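Local coordinates for protein nicotinate phosphoribosyltransferase (Vibrio cholerae, PDB 4HL7) that probably catalyses the ATP-driven synthesis of nicotinate ribonucleotide from nicotinate and phosphoribosyl pyrophosphate, an entry step into NAD biosynthesis, at residues 15-20 with 76-81; 80-85 with 214-219; 196-201 with 352-357; 201-206 with 222-227. One frame throughout, in Å; residues are numbered along the deposited sequence.

Contact 1. Residues 15-20 with 76-81; sequences SLLDLD and HYLTQH
Leu17 forks against two consecutive residues of helix 72-81, one methyl to each. Its CD1 comes obliquely onto the Tyr77 ring, 3.7 Å from Tyr77 CD1, while Leu17 CD2 lies against the branched end of Leu78, 4.1 Å from Leu78 CD2. Leu17 and Leu78 run alongside each other, head to tail. All three residues are buried, and what passes between the segments is purely apolar. Tyr77 presents its ring because CG stands anti to the backbone N (chi1 169°), whereas Leu78, next along the helix, turns CG beside its own N. The loop that carries Leu17 is held by its own bonds. Ser15 to Asp18 form a type I turn closed by Asp18 N to Ser15 O, and an ST turn lies on the same residues, with Leu17 N donating to Ser15 OG at 3.0 Å. One shell further out, Ser15 OG is also bonded to His217, and Asp18 OD1 takes both a salt bridge from Arg189 and a hydrogen bond from Asn215, so side chains outside the two segments help to hold the turn. The contact therefore joins the loop leading into helix 21-33 to helix 72-81, with helix 216-222 packed against both Leu17 and Tyr77 and helix 87-93 against Leu78.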
loop_
_atom_site.group_PDB
_atom_site.type_symbol
_atom_site.label_atom_id
_atom_site.label_comp_id
_atom_site.label_asym_id
_atom_site.label_seq_id
_atom_site.Cartn_x
_atom_site.Cartn_y
_atom_site.Cartn_z
ATOM N N SER A 15 12.963 -2.449 12.111
ATOM C CA SER A 15 14.190 -2.418 11.261
ATOM C C SER A 15 13.817 -1.664 10.002
ATOM O O SER A 15 12.637 -1.338 9.803
ATOM C CB SER A 15 14.675 -3.826 10.888
ATOM O OG SER A 15 13.900 -4.427 9.836
ATOM N N LEU A 16 14.785 -1.400 9.119
ATOM C CA LEU A 16 14.429 -0.715 7.860
ATOM C C LEU A 16 13.847 -1.701 6.850
ATOM O O LEU A 16 13.562 -1.330 5.691
ATOM C CB LEU A 16 15.653 0.022 7.257
ATOM C CG LEU A 16 16.061 1.383 7.871
ATOM C CD1 LEU A 16 17.215 1.996 7.083
ATOM C CD2 LEU A 16 14.890 2.376 7.972
ATOM N N LEU A 17 13.672 -2.967 7.265
ATOM C CA LEU A 17 12.878 -3.930 6.459
ATOM C C LEU A 17 11.392 -4.001 6.916
ATOM O O LEU A 17 10.533 -4.640 6.244
ATOM C CB LEU A 17 13.506 -5.358 6.566
ATOM C CG LEU A 17 14.894 -5.511 5.901
ATOM C CD1 LEU A 17 15.316 -6.975 6.011
ATOM C CD2 LEU A 17 14.814 -5.068 4.432
ATOM N N ASP A 18 11.100 -3.335 8.046
ATOM C CA ASP A 18 9.742 -3.282 8.596
ATOM C C ASP A 18 8.881 -2.287 7.841
ATOM O O ASP A 18 8.520 -1.207 8.388
ATOM C CB ASP A 18 9.821 -2.889 10.077
ATOM C CG ASP A 18 8.493 -3.020 10.805
ATOM O OD1 ASP A 18 7.528 -3.599 10.264
ATOM O OD2 ASP A 18 8.395 -2.478 11.912
ATOM N N LEU A 19 8.568 -2.631 6.594
ATOM C CA LEU A 19 7.861 -1.784 5.666
ATOM C C LEU A 19 7.363 -2.642 4.523
ATOM O O LEU A 19 7.771 -3.838 4.436
ATOM C CB LEU A 19 8.767 -0.624 5.131
ATOM C CG LEU A 19 10.263 -0.887 4.843
ATOM C CD1 LEU A 19 10.464 -1.822 3.661
ATOM C CD2 LEU A 19 10.924 0.480 4.556
ATOM N N ASP A 20 6.520 -2.066 3.639
ATOM C CA ASP A 20 6.046 -2.871 2.467
ATOM C C ASP A 20 7.194 -3.077 1.510
ATOM O O ASP A 20 7.860 -2.122 1.124
ATOM C CB ASP A 20 4.900 -2.148 1.765
ATOM C CG ASP A 20 3.567 -2.214 2.566
ATOM O OD1 ASP A 20 3.417 -3.081 3.479
ATOM O OD2 ASP A 20 2.671 -1.408 2.226
ATOM N N HIS A 76 22.088 -9.039 3.451
ATOM C CA HIS A 76 22.227 -10.486 3.187
ATOM C C HIS A 76 20.854 -11.073 2.959
ATOM O O HIS A 76 20.642 -11.876 2.019
ATOM C CB HIS A 76 22.919 -11.225 4.352
ATOM C CG HIS A 76 24.419 -10.893 4.516
ATOM N ND1 HIS A 76 25.246 -10.616 3.449
ATOM C CD2 HIS A 76 25.234 -10.812 5.676
ATOM C CE1 HIS A 76 26.519 -10.378 3.908
ATOM N NE2 HIS A 76 26.510 -10.490 5.263
ATOM N N TYR A 77 19.880 -10.674 3.780
ATOM C CA TYR A 77 18.507 -11.181 3.607
ATOM C C TYR A 77 17.958 -10.798 2.212
ATOM O O TYR A 77 17.442 -11.646 1.481
ATOM C CB TYR A 77 17.546 -10.684 4.726
ATOM C CG TYR A 77 16.094 -11.007 4.376
ATOM C CD1 TYR A 77 15.239 -10.025 3.857
ATOM C CD2 TYR A 77 15.611 -12.309 4.519
ATOM C CE1 TYR A 77 13.930 -10.333 3.471
ATOM C CE2 TYR A 77 14.300 -12.629 4.153
ATOM C CZ TYR A 77 13.469 -11.642 3.637
ATOM O OH TYR A 77 12.185 -11.959 3.278
ATOM N N LEU A 78 18.103 -9.548 1.814
ATOM C CA LEU A 78 17.597 -9.170 0.510
ATOM C C LEU A 78 18.380 -9.836 -0.633
ATOM O O LEU A 78 17.831 -10.119 -1.698
ATOM C CB LEU A 78 17.664 -7.652 0.306
ATOM C CG LEU A 78 16.743 -6.854 1.270
ATOM C CD1 LEU A 78 16.968 -5.371 0.987
ATOM C CD2 LEU A 78 15.283 -7.242 1.026
ATOM N N THR A 79 19.681 -9.988 -0.453
ATOM C CA THR A 79 20.465 -10.664 -1.472
ATOM C C THR A 79 19.883 -12.041 -1.821
ATOM O O THR A 79 19.765 -12.375 -2.997
ATOM C CB THR A 79 21.928 -10.825 -1.010
ATOM O OG1 THR A 79 22.503 -9.533 -0.948
ATOM C CG2 THR A 79 22.733 -11.692 -2.032
ATOM N N GLN A 80 19.588 -12.833 -0.800
ATOM C CA GLN A 80 19.059 -14.203 -0.935
ATOM C C GLN A 80 17.577 -14.245 -1.305
ATOM O O GLN A 80 17.167 -14.979 -2.224
ATOM C CB GLN A 80 19.270 -14.993 0.359
ATOM C CG GLN A 80 18.647 -16.398 0.316
ATOM C CD GLN A 80 19.184 -17.351 1.389
ATOM O OE1 GLN A 80 20.169 -17.062 2.077
ATOM N NE2 GLN A 80 18.562 -18.506 1.499
ATOM N N HIS A 81 16.767 -13.447 -0.606
ATOM C CA HIS A 81 15.322 -13.578 -0.728
ATOM C C HIS A 81 14.639 -12.601 -1.639
ATOM O O HIS A 81 13.436 -12.727 -1.903
ATOM C CB HIS A 81 14.670 -13.653 0.646
ATOM C CG HIS A 81 15.156 -14.823 1.461
ATOM N ND1 HIS A 81 14.571 -16.045 1.407
ATOM C CD2 HIS A 81 16.260 -14.952 2.296
ATOM C CE1 HIS A 81 15.235 -16.903 2.228
ATOM N NE2 HIS A 81 16.269 -16.238 2.765
#

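Contact 2. Residues 80-85 with 214-219; sequences QHAPHL and SNYHFA
Ala82 and Tyr216 meet where one helix ends and another begins: Ala82 is the first residue to leave helical geometry after helix 72-81 and starts a type I turn closed by Leu85 N to Ala82 O, while Asn215 is the N-cap of helix 216-222. The contact thus ties a helix end in the N-terminal family region to a helix start in the region of the TIM-barrel clan. The cap is made by Asn215 OD1, which accepts from Phe218 N at 2.9 Å; the donor sits above the side-chain carbonyl plane, 36° out of it. With its start fixed in this way, the helix sends Tyr216 from its first turn across to the loop at 82-85. The tyrosine's chi1 of -96° is well off the usual staggered value, and its CB points past the other segment, yet the length of the ring brings the hydroxyl end to it. Leu85 CD1 stands at 4.3 Å from Tyr216 OH, a looser neighbour than Ala82. That hydroxyl is buried but has a polar partner, a hydrogen bond with Asn25 of helix 21-33, whose residues also pack on Leu85. The Ala82 methyl approaches the phenol obliquely, with CB 4.1 Å from Tyr216 CZ and 3.4 Å from Tyr216 OH.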
loop_
_atom_site.group_PDB
_atom_site.type_symbol
_atom_site.label_atom_id
_atom_site.label_comp_id
_atom_site.label_asym_id
_atom_site.label_seq_id
_atom_site.Cartn_x
_atom_site.Cartn_y
_atom_site.Cartn_z
ATOM N N GLN A 80 19.588 -12.833 -0.800
ATOM C CA GLN A 80 19.059 -14.203 -0.935
ATOM C C GLN A 80 17.577 -14.245 -1.305
ATOM O O GLN A 80 17.167 -14.979 -2.224
ATOM C CB GLN A 80 19.270 -14.993 0.359
ATOM C CG GLN A 80 18.647 -16.398 0.316
ATOM C CD GLN A 80 19.184 -17.351 1.389
ATOM O OE1 GLN A 80 20.169 -17.062 2.077
ATOM N NE2 GLN A 80 18.562 -18.506 1.499
ATOM N N HIS A 81 16.767 -13.447 -0.606
ATOM C CA HIS A 81 15.322 -13.578 -0.728
ATOM C C HIS A 81 14.639 -12.601 -1.639
ATOM O O HIS A 81 13.436 -12.727 -1.903
ATOM C CB HIS A 81 14.670 -13.653 0.646
ATOM C CG HIS A 81 15.156 -14.823 1.461
ATOM N ND1 HIS A 81 14.571 -16.045 1.407
ATOM C CD2 HIS A 81 16.260 -14.952 2.296
ATOM C CE1 HIS A 81 15.235 -16.903 2.228
ATOM N NE2 HIS A 81 16.269 -16.238 2.765
ATOM N N ALA A 82 15.406 -11.628 -2.137
ATOM C CA ALA A 82 14.943 -10.648 -3.134
ATOM C C ALA A 82 16.001 -10.570 -4.240
ATOM O O ALA A 82 16.646 -9.517 -4.499
ATOM C CB ALA A 82 14.663 -9.268 -2.463
ATOM N N PRO A 83 16.160 -11.689 -4.962
ATOM C CA PRO A 83 17.207 -11.868 -5.971
ATOM C C PRO A 83 17.112 -10.932 -7.186
ATOM O O PRO A 83 18.096 -10.763 -7.906
ATOM C CB PRO A 83 17.031 -13.349 -6.406
ATOM C CG PRO A 83 15.622 -13.651 -6.121
ATOM C CD PRO A 83 15.233 -12.853 -4.886
ATOM N N HIS A 84 15.956 -10.314 -7.389
ATOM C CA HIS A 84 15.815 -9.327 -8.470
ATOM C C HIS A 84 16.295 -7.931 -8.145
ATOM O O HIS A 84 16.349 -7.090 -9.023
ATOM C CB HIS A 84 14.403 -9.372 -9.096
ATOM C CG HIS A 84 14.160 -10.684 -9.792
ATOM N ND1 HIS A 84 14.867 -11.050 -10.880
ATOM C CD2 HIS A 84 13.409 -11.788 -9.414
ATOM C CE1 HIS A 84 14.537 -12.325 -11.210
ATOM N NE2 HIS A 84 13.647 -12.769 -10.316
ATOM N N LEU A 85 16.666 -7.699 -6.872
ATOM C CA LEU A 85 17.415 -6.499 -6.493
ATOM C C LEU A 85 18.897 -6.567 -6.964
ATOM O O LEU A 85 19.548 -7.570 -6.792
ATOM C CB LEU A 85 17.321 -6.271 -4.969
ATOM C CG LEU A 85 15.833 -6.013 -4.526
ATOM C CD1 LEU A 85 15.824 -5.746 -3.021
ATOM C CD2 LEU A 85 15.193 -4.878 -5.273
ATOM N N SER A 214 3.493 -8.596 2.664
ATOM C CA SER A 214 4.240 -7.502 2.060
ATOM C C SER A 214 5.390 -7.002 2.945
ATOM O O SER A 214 6.241 -6.287 2.460
ATOM C CB SER A 214 3.312 -6.321 1.727
ATOM O OG SER A 214 2.774 -5.853 2.952
ATOM N N ASN A 215 5.416 -7.388 4.232
ATOM C CA ASN A 215 6.410 -6.871 5.136
ATOM C C ASN A 215 7.738 -7.690 5.054
ATOM O O ASN A 215 7.749 -8.863 5.402
ATOM C CB ASN A 215 5.817 -6.878 6.550
ATOM C CG ASN A 215 6.702 -6.164 7.558
ATOM O OD1 ASN A 215 7.842 -6.556 7.781
ATOM N ND2 ASN A 215 6.193 -5.079 8.124
ATOM N N TYR A 216 8.839 -7.050 4.626
ATOM C CA TYR A 216 10.130 -7.772 4.486
ATOM C C TYR A 216 10.599 -8.295 5.844
ATOM O O TYR A 216 11.095 -9.464 5.979
ATOM C CB TYR A 216 11.224 -6.833 3.896
ATOM C CG TYR A 216 11.399 -6.952 2.381
ATOM C CD1 TYR A 216 11.396 -8.199 1.767
ATOM C CD2 TYR A 216 11.592 -5.809 1.587
ATOM C CE1 TYR A 216 11.575 -8.327 0.370
ATOM C CE2 TYR A 216 11.777 -5.904 0.199
ATOM C CZ TYR A 216 11.810 -7.177 -0.401
ATOM O OH TYR A 216 11.968 -7.301 -1.800
ATOM N N HIS A 217 10.521 -7.444 6.854
ATOM C CA HIS A 217 10.991 -7.835 8.202
ATOM C C HIS A 217 10.318 -9.075 8.738
ATOM O O HIS A 217 10.985 -10.000 9.294
ATOM C CB HIS A 217 10.801 -6.676 9.183
ATOM C CG HIS A 217 11.322 -6.966 10.568
ATOM N ND1 HIS A 217 12.559 -6.645 10.955
ATOM C CD2 HIS A 217 10.725 -7.596 11.654
ATOM C CE1 HIS A 217 12.755 -7.030 12.226
ATOM N NE2 HIS A 217 11.636 -7.597 12.661
ATOM N N PHE A 218 9.005 -9.136 8.579
ATOM C CA PHE A 218 8.214 -10.285 9.072
ATOM C C PHE A 218 8.273 -11.452 8.081
ATOM O O PHE A 218 8.174 -12.584 8.512
ATOM C CB PHE A 218 6.750 -9.850 9.375
ATOM C CG PHE A 218 6.631 -8.998 10.621
ATOM C CD1 PHE A 218 7.239 -9.406 11.822
ATOM C CD2 PHE A 218 5.951 -7.760 10.590
ATOM C CE1 PHE A 218 7.216 -8.590 12.967
ATOM C CE2 PHE A 218 5.894 -6.973 11.727
ATOM C CZ PHE A 218 6.526 -7.368 12.913
ATOM N N ALA A 219 8.504 -11.181 6.789
ATOM C CA ALA A 219 8.807 -12.270 5.820
ATOM C C ALA A 219 10.069 -13.016 6.292
ATOM O O ALA A 219 10.081 -14.240 6.378
ATOM C CB ALA A 219 8.980 -11.742 4.398
#

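Contact 3. Residues 196-201 with 352-357; sequences RDVLAC and FLTNDL
Helix 192-205 and the short helix 351-354 come closest at Val198 and Thr354, whose CA atoms are 6.6 Å apart, just before the segment 352-357 leaves helical geometry at Asn355. Val198 carries its side of the contact alone. Both of its methyls straddle the backbone carbonyl of Leu353: CG2 lies 3.7 Å and CG1 3.8 Å from Leu353 O. The torsion explains the pose, since CG1 is anti to the backbone N (chi1 162°) and CG2 anti to the carbonyl carbon, which spreads the two methyls toward the short helix. CG1 also packs on the base of the leucine side chain, 4.3 Å from Leu353 CB, and more loosely on the methyl of the next residue, 4.5 Å from Thr354 CG2. The polar branch of that threonine is used elsewhere, as Thr354 OG1 is hydrogen-bonded to the carbonyl of Gly185. Leu160 of helix 155-174 also touches Val198, while Glu183 of strand 181-183 touches Leu353 and Thr354. This is packing between elements that flank neighbouring parallel strands: helix 192-205 follows strand 181-183, and helix 351-354 follows strand 344-349 beside it in the sheet. Such helix packing over adjacent parallel strands is consistent with the TIM-barrel-like alpha/beta architecture expected for the NAPRTase family.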
loop_
_atom_site.group_PDB
_atom_site.type_symbol
_atom_site.label_atom_id
_atom_site.label_comp_id
_atom_site.label_asym_id
_atom_site.label_seq_id
_atom_site.Cartn_x
_atom_site.Cartn_y
_atom_site.Cartn_z
ATOM N N ARG A 196 2.946 -8.594 14.475
ATOM C CA ARG A 196 3.842 -9.746 14.680
ATOM C C ARG A 196 3.022 -10.993 15.100
ATOM O O ARG A 196 3.139 -12.059 14.482
ATOM C CB ARG A 196 4.939 -9.427 15.691
ATOM C CG ARG A 196 5.984 -10.553 15.842
ATOM C CD ARG A 196 5.658 -11.421 17.055
ATOM N NE ARG A 196 6.297 -12.730 16.941
ATOM C CZ ARG A 196 5.790 -13.858 17.449
ATOM N NH1 ARG A 196 6.443 -15.000 17.296
ATOM N NH2 ARG A 196 4.623 -13.845 18.096
ATOM N N ASP A 197 2.166 -10.833 16.100
ATOM C CA ASP A 197 1.360 -11.949 16.628
ATOM C C ASP A 197 0.338 -12.443 15.601
ATOM O O ASP A 197 0.013 -13.634 15.551
ATOM C CB ASP A 197 0.594 -11.500 17.846
ATOM C CG ASP A 197 1.478 -11.342 19.076
ATOM O OD1 ASP A 197 2.622 -11.819 19.056
ATOM O OD2 ASP A 197 1.040 -10.664 20.025
ATOM N N VAL A 198 -0.240 -11.503 14.853
ATOM C CA VAL A 198 -1.187 -11.830 13.810
ATOM C C VAL A 198 -0.553 -12.705 12.745
ATOM O O VAL A 198 -1.121 -13.740 12.363
ATOM C CB VAL A 198 -1.842 -10.552 13.204
ATOM C CG1 VAL A 198 -2.487 -10.868 11.850
ATOM C CG2 VAL A 198 -2.825 -9.977 14.243
ATOM N N LEU A 199 0.644 -12.343 12.315
ATOM C CA LEU A 199 1.323 -13.146 11.321
ATOM C C LEU A 199 1.698 -14.539 11.903
ATOM O O LEU A 199 1.531 -15.559 11.232
ATOM C CB LEU A 199 2.570 -12.389 10.739
ATOM C CG LEU A 199 2.200 -11.316 9.696
ATOM C CD1 LEU A 199 3.406 -10.445 9.422
ATOM C CD2 LEU A 199 1.839 -12.050 8.421
ATOM N N ALA A 200 2.215 -14.572 13.146
ATOM C CA ALA A 200 2.524 -15.830 13.832
ATOM C C ALA A 200 1.296 -16.754 13.848
ATOM O O ALA A 200 1.403 -17.957 13.605
ATOM C CB ALA A 200 3.014 -15.569 15.258
ATOM N N CYS A 201 0.123 -16.191 14.119
ATOM C CA CYS A 201 -1.089 -16.984 14.235
ATOM C C CYS A 201 -1.531 -17.515 12.854
ATOM O O CYS A 201 -1.855 -18.700 12.694
ATOM C CB CYS A 201 -2.157 -16.117 14.890
ATOM S SG CYS A 201 -3.839 -16.791 14.895
ATOM N N PHE A 352 -8.223 -5.279 8.252
ATOM C CA PHE A 352 -9.060 -6.362 8.790
ATOM C C PHE A 352 -8.202 -7.363 9.520
ATOM O O PHE A 352 -8.664 -8.000 10.475
ATOM C CB PHE A 352 -9.813 -7.024 7.654
ATOM C CG PHE A 352 -10.570 -8.264 8.039
ATOM C CD1 PHE A 352 -10.013 -9.512 7.841
ATOM C CD2 PHE A 352 -11.887 -8.182 8.543
ATOM C CE1 PHE A 352 -10.723 -10.668 8.136
ATOM C CE2 PHE A 352 -12.599 -9.348 8.843
ATOM C CZ PHE A 352 -12.008 -10.590 8.615
ATOM N N LEU A 353 -6.942 -7.495 9.115
ATOM C CA LEU A 353 -6.008 -8.398 9.815
ATOM C C LEU A 353 -5.320 -7.764 11.036
ATOM O O LEU A 353 -5.343 -8.370 12.121
ATOM C CB LEU A 353 -4.923 -9.008 8.872
ATOM C CG LEU A 353 -5.436 -9.993 7.795
ATOM C CD1 LEU A 353 -4.293 -10.409 6.871
ATOM C CD2 LEU A 353 -6.105 -11.211 8.461
ATOM N N THR A 354 -4.669 -6.598 10.828
ATOM C CA THR A 354 -3.726 -6.027 11.828
ATOM C C THR A 354 -4.266 -4.889 12.659
ATOM O O THR A 354 -3.546 -4.327 13.530
ATOM C CB THR A 354 -2.422 -5.555 11.135
ATOM O OG1 THR A 354 -2.720 -4.500 10.222
ATOM C CG2 THR A 354 -1.715 -6.710 10.426
ATOM N N ASN A 355 -5.536 -4.535 12.457
ATOM C CA ASN A 355 -6.117 -3.464 13.263
ATOM C C ASN A 355 -7.625 -3.607 13.398
ATOM O O ASN A 355 -8.388 -2.718 13.013
ATOM C CB ASN A 355 -5.772 -2.113 12.614
ATOM C CG ASN A 355 -5.778 -0.974 13.630
ATOM O OD1 ASN A 355 -6.327 -1.092 14.712
ATOM N ND2 ASN A 355 -5.175 0.127 13.270
ATOM N N ASP A 356 -8.034 -4.712 13.987
ATOM C CA ASP A 356 -9.449 -5.011 14.131
ATOM C C ASP A 356 -9.670 -5.493 15.571
ATOM O O ASP A 356 -9.127 -6.522 15.982
ATOM C CB ASP A 356 -9.878 -6.085 13.116
ATOM C CG ASP A 356 -11.399 -6.421 13.238
ATOM O OD1 ASP A 356 -11.927 -7.282 12.478
ATOM O OD2 ASP A 356 -12.043 -5.774 14.096
ATOM N N LEU A 357 -10.454 -4.731 16.338
ATOM C CA LEU A 357 -10.748 -5.093 17.742
ATOM C C LEU A 357 -12.236 -5.409 17.882
ATOM O O LEU A 357 -12.786 -5.436 18.994
ATOM C CB LEU A 357 -10.379 -3.944 18.718
ATOM C CG LEU A 357 -8.882 -3.593 18.711
ATOM C CD1 LEU A 357 -8.580 -2.526 19.755
ATOM C CD2 LEU A 357 -8.124 -4.867 19.024
#

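Contact 4. Residues 201-206 with 222-227; sequences CLKQEI and FDLKPI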
loop_
_atom_site.group_PDB
_atom_site.type_symbol
_atom_site.label_atom_id
_atom_site.label_comp_id
_atom_site.label_asym_id
_atom_site.label_seq_id
_atom_site.Cartn_x
_atom_site.Cartn_y
_atom_site.Cartn_z
ATOM N N CYS A 201 0.123 -16.191 14.119
ATOM C CA CYS A 201 -1.089 -16.984 14.235
ATOM C C CYS A 201 -1.531 -17.515 12.854
ATOM O O CYS A 201 -1.855 -18.700 12.694
ATOM C CB CYS A 201 -2.157 -16.117 14.890
ATOM S SG CYS A 201 -3.839 -16.791 14.895
ATOM N N LEU A 202 -1.536 -16.641 11.836
ATOM C CA LEU A 202 -1.830 -17.068 10.465
ATOM C C LEU A 202 -0.923 -18.196 10.033
ATOM O O LEU A 202 -1.376 -19.197 9.480
ATOM C CB LEU A 202 -1.702 -15.905 9.499
ATOM C CG LEU A 202 -2.674 -14.755 9.705
ATOM C CD1 LEU A 202 -2.269 -13.581 8.784
ATOM C CD2 LEU A 202 -4.146 -15.145 9.555
ATOM N N LYS A 203 0.365 -18.050 10.302
ATOM C CA LYS A 203 1.298 -19.077 9.936
ATOM C C LYS A 203 0.976 -20.417 10.652
ATOM O O LYS A 203 1.050 -21.482 10.047
ATOM C CB LYS A 203 2.717 -18.626 10.234
ATOM C CG LYS A 203 3.704 -19.785 10.210
ATOM C CD LYS A 203 5.123 -19.364 9.895
ATOM C CE LYS A 203 5.974 -20.617 9.660
ATOM N NZ LYS A 203 7.425 -20.374 9.903
ATOM N N GLN A 204 0.604 -20.334 11.925
ATOM C CA GLN A 204 0.251 -21.520 12.682
ATOM C C GLN A 204 -1.100 -22.152 12.276
ATOM O O GLN A 204 -1.218 -23.362 12.218
ATOM C CB GLN A 204 0.330 -21.228 14.161
ATOM C CG GLN A 204 -0.317 -22.308 15.027
ATOM C CD GLN A 204 -0.768 -21.742 16.349
ATOM O OE1 GLN A 204 0.062 -21.379 17.191
ATOM N NE2 GLN A 204 -2.093 -21.628 16.538
ATOM N N GLU A 205 -2.088 -21.331 11.942
ATOM C CA GLU A 205 -3.457 -21.786 11.758
ATOM C C GLU A 205 -3.803 -22.112 10.310
ATOM O O GLU A 205 -4.541 -23.094 10.062
ATOM C CB GLU A 205 -4.469 -20.753 12.300
ATOM C CG GLU A 205 -4.400 -20.580 13.781
ATOM C CD GLU A 205 -4.841 -21.841 14.497
ATOM O OE1 GLU A 205 -5.914 -22.409 14.143
ATOM O OE2 GLU A 205 -4.131 -22.255 15.423
ATOM N N ILE A 206 -3.321 -21.306 9.359
ATOM C CA ILE A 206 -3.754 -21.463 7.940
ATOM C C ILE A 206 -2.562 -21.372 6.980
ATOM O O ILE A 206 -2.627 -20.733 5.923
ATOM C CB ILE A 206 -4.878 -20.459 7.516
ATOM C CG1 ILE A 206 -4.432 -19.020 7.696
ATOM C CG2 ILE A 206 -6.175 -20.695 8.303
ATOM C CD1 ILE A 206 -5.269 -18.066 6.853
ATOM N N PHE A 222 9.430 -14.966 9.827
ATOM C CA PHE A 222 8.550 -16.156 9.776
ATOM C C PHE A 222 8.805 -17.049 8.560
ATOM O O PHE A 222 8.036 -17.970 8.313
ATOM C CB PHE A 222 7.066 -15.703 9.799
ATOM C CG PHE A 222 6.673 -15.051 11.071
ATOM C CD1 PHE A 222 6.609 -15.798 12.247
ATOM C CD2 PHE A 222 6.405 -13.691 11.117
ATOM C CE1 PHE A 222 6.273 -15.212 13.444
ATOM C CE2 PHE A 222 6.046 -13.091 12.306
ATOM C CZ PHE A 222 5.963 -13.846 13.477
ATOM N N ASP A 223 9.833 -16.727 7.756
ATOM C CA ASP A 223 10.153 -17.493 6.552
ATOM C C ASP A 223 8.932 -17.576 5.662
ATOM O O ASP A 223 8.485 -18.676 5.258
ATOM C CB ASP A 223 10.693 -18.896 6.905
ATOM C CG ASP A 223 11.177 -19.670 5.663
ATOM O OD1 ASP A 223 11.732 -19.052 4.702
ATOM O OD2 ASP A 223 10.960 -20.885 5.607
ATOM N N LEU A 224 8.363 -16.403 5.380
ATOM C CA LEU A 224 7.244 -16.294 4.482
ATOM C C LEU A 224 7.744 -15.585 3.266
ATOM O O LEU A 224 8.726 -14.835 3.341
ATOM C CB LEU A 224 6.104 -15.474 5.126
ATOM C CG LEU A 224 5.497 -16.173 6.326
ATOM C CD1 LEU A 224 4.569 -15.210 7.042
ATOM C CD2 LEU A 224 4.727 -17.411 5.870
ATOM N N LYS A 225 7.057 -15.799 2.156
ATOM C CA LYS A 225 7.410 -15.182 0.894
ATOM C C LYS A 225 7.046 -13.672 0.946
ATOM O O LYS A 225 5.918 -13.340 1.281
ATOM C CB LYS A 225 6.646 -15.909 -0.221
ATOM C CG LYS A 225 6.944 -15.402 -1.622
ATOM N N PRO A 226 8.011 -12.763 0.604
ATOM C CA PRO A 226 7.674 -11.325 0.520
ATOM C C PRO A 226 6.943 -11.067 -0.796
ATOM O O PRO A 226 7.393 -11.531 -1.844
ATOM C CB PRO A 226 9.055 -10.622 0.573
ATOM C CG PRO A 226 10.038 -11.643 0.179
ATOM C CD PRO A 226 9.474 -13.009 0.504
ATOM N N ILE A 227 5.791 -10.401 -0.732
ATOM C CA ILE A 227 4.986 -10.041 -1.939
ATOM C C ILE A 227 4.964 -8.505 -2.065
ATOM O O ILE A 227 4.749 -7.775 -1.053
ATOM C CB ILE A 227 3.521 -10.609 -1.788
ATOM C CG1 ILE A 227 3.547 -12.088 -1.359
ATOM C CG2 ILE A 227 2.648 -10.433 -3.045
ATOM C CD1 ILE A 227 4.027 -13.052 -2.411
#
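A Schellman motif ends helix 216-222, with Asp223 at positive phi, and it is at this helix end that Lys203 of helix 192-205 reaches across. The lysine donates from NZ to Phe222 O at 2.9 Å, approaching from above the carbonyl plane, 44° out of it, with a C=O...N angle of 129°. Its aliphatic stem does the packing on the way. Lys203 CD lies 3.6 Å from Phe222 O and 4.1 Å from Phe222 CB, the two side chains crossing at a slant, and the same CD stands 4.5 Å from Leu224 CD2 just past the turn. The span is possible because Lys203 sets CG anti to its backbone N (chi1 165°) and stays extended all the way to NZ. The Phe222 ring packs on Arg196, Leu199 and Ala200 of the lysine's helix, so the phenylalanine buries its aromatic part while offering its carbonyl to the ammonium. Farther along, Lys225 and Ile227 pair through their backbones with Thr213. Asp223 OD2 remains 5.6 Å from Lys203 NZ, too far for a salt bridge. A carbonyl at the C-terminal end of a helix carries the negative end of the helix dipole, so the positive lysine, itself exposed, probably stabilises this terminus electrostatically as well as by its hydrogen bond.

From the N terminus, contact 1 closes first, bringing the loop before helix 21-33 onto helix 72-81. Contact 2 starts on that same helix, sharing Gln80 and His81, and makes a longer closure to helix 216-222, which links the two family regions. Contact 3 opens before contact 2 has closed, so the two cross; it runs from helix 192-205 to helix 351-354. Contact 4 begins at Cys201, also part of contact 3, crosses contact 2 and lies wholly within the span of contact 3. Helix 216-222 and the loop after it form the hub: Phe218 packs on Leu199 and Arg196, joining contacts 2 and 3, while Pro226 reaches Tyr77.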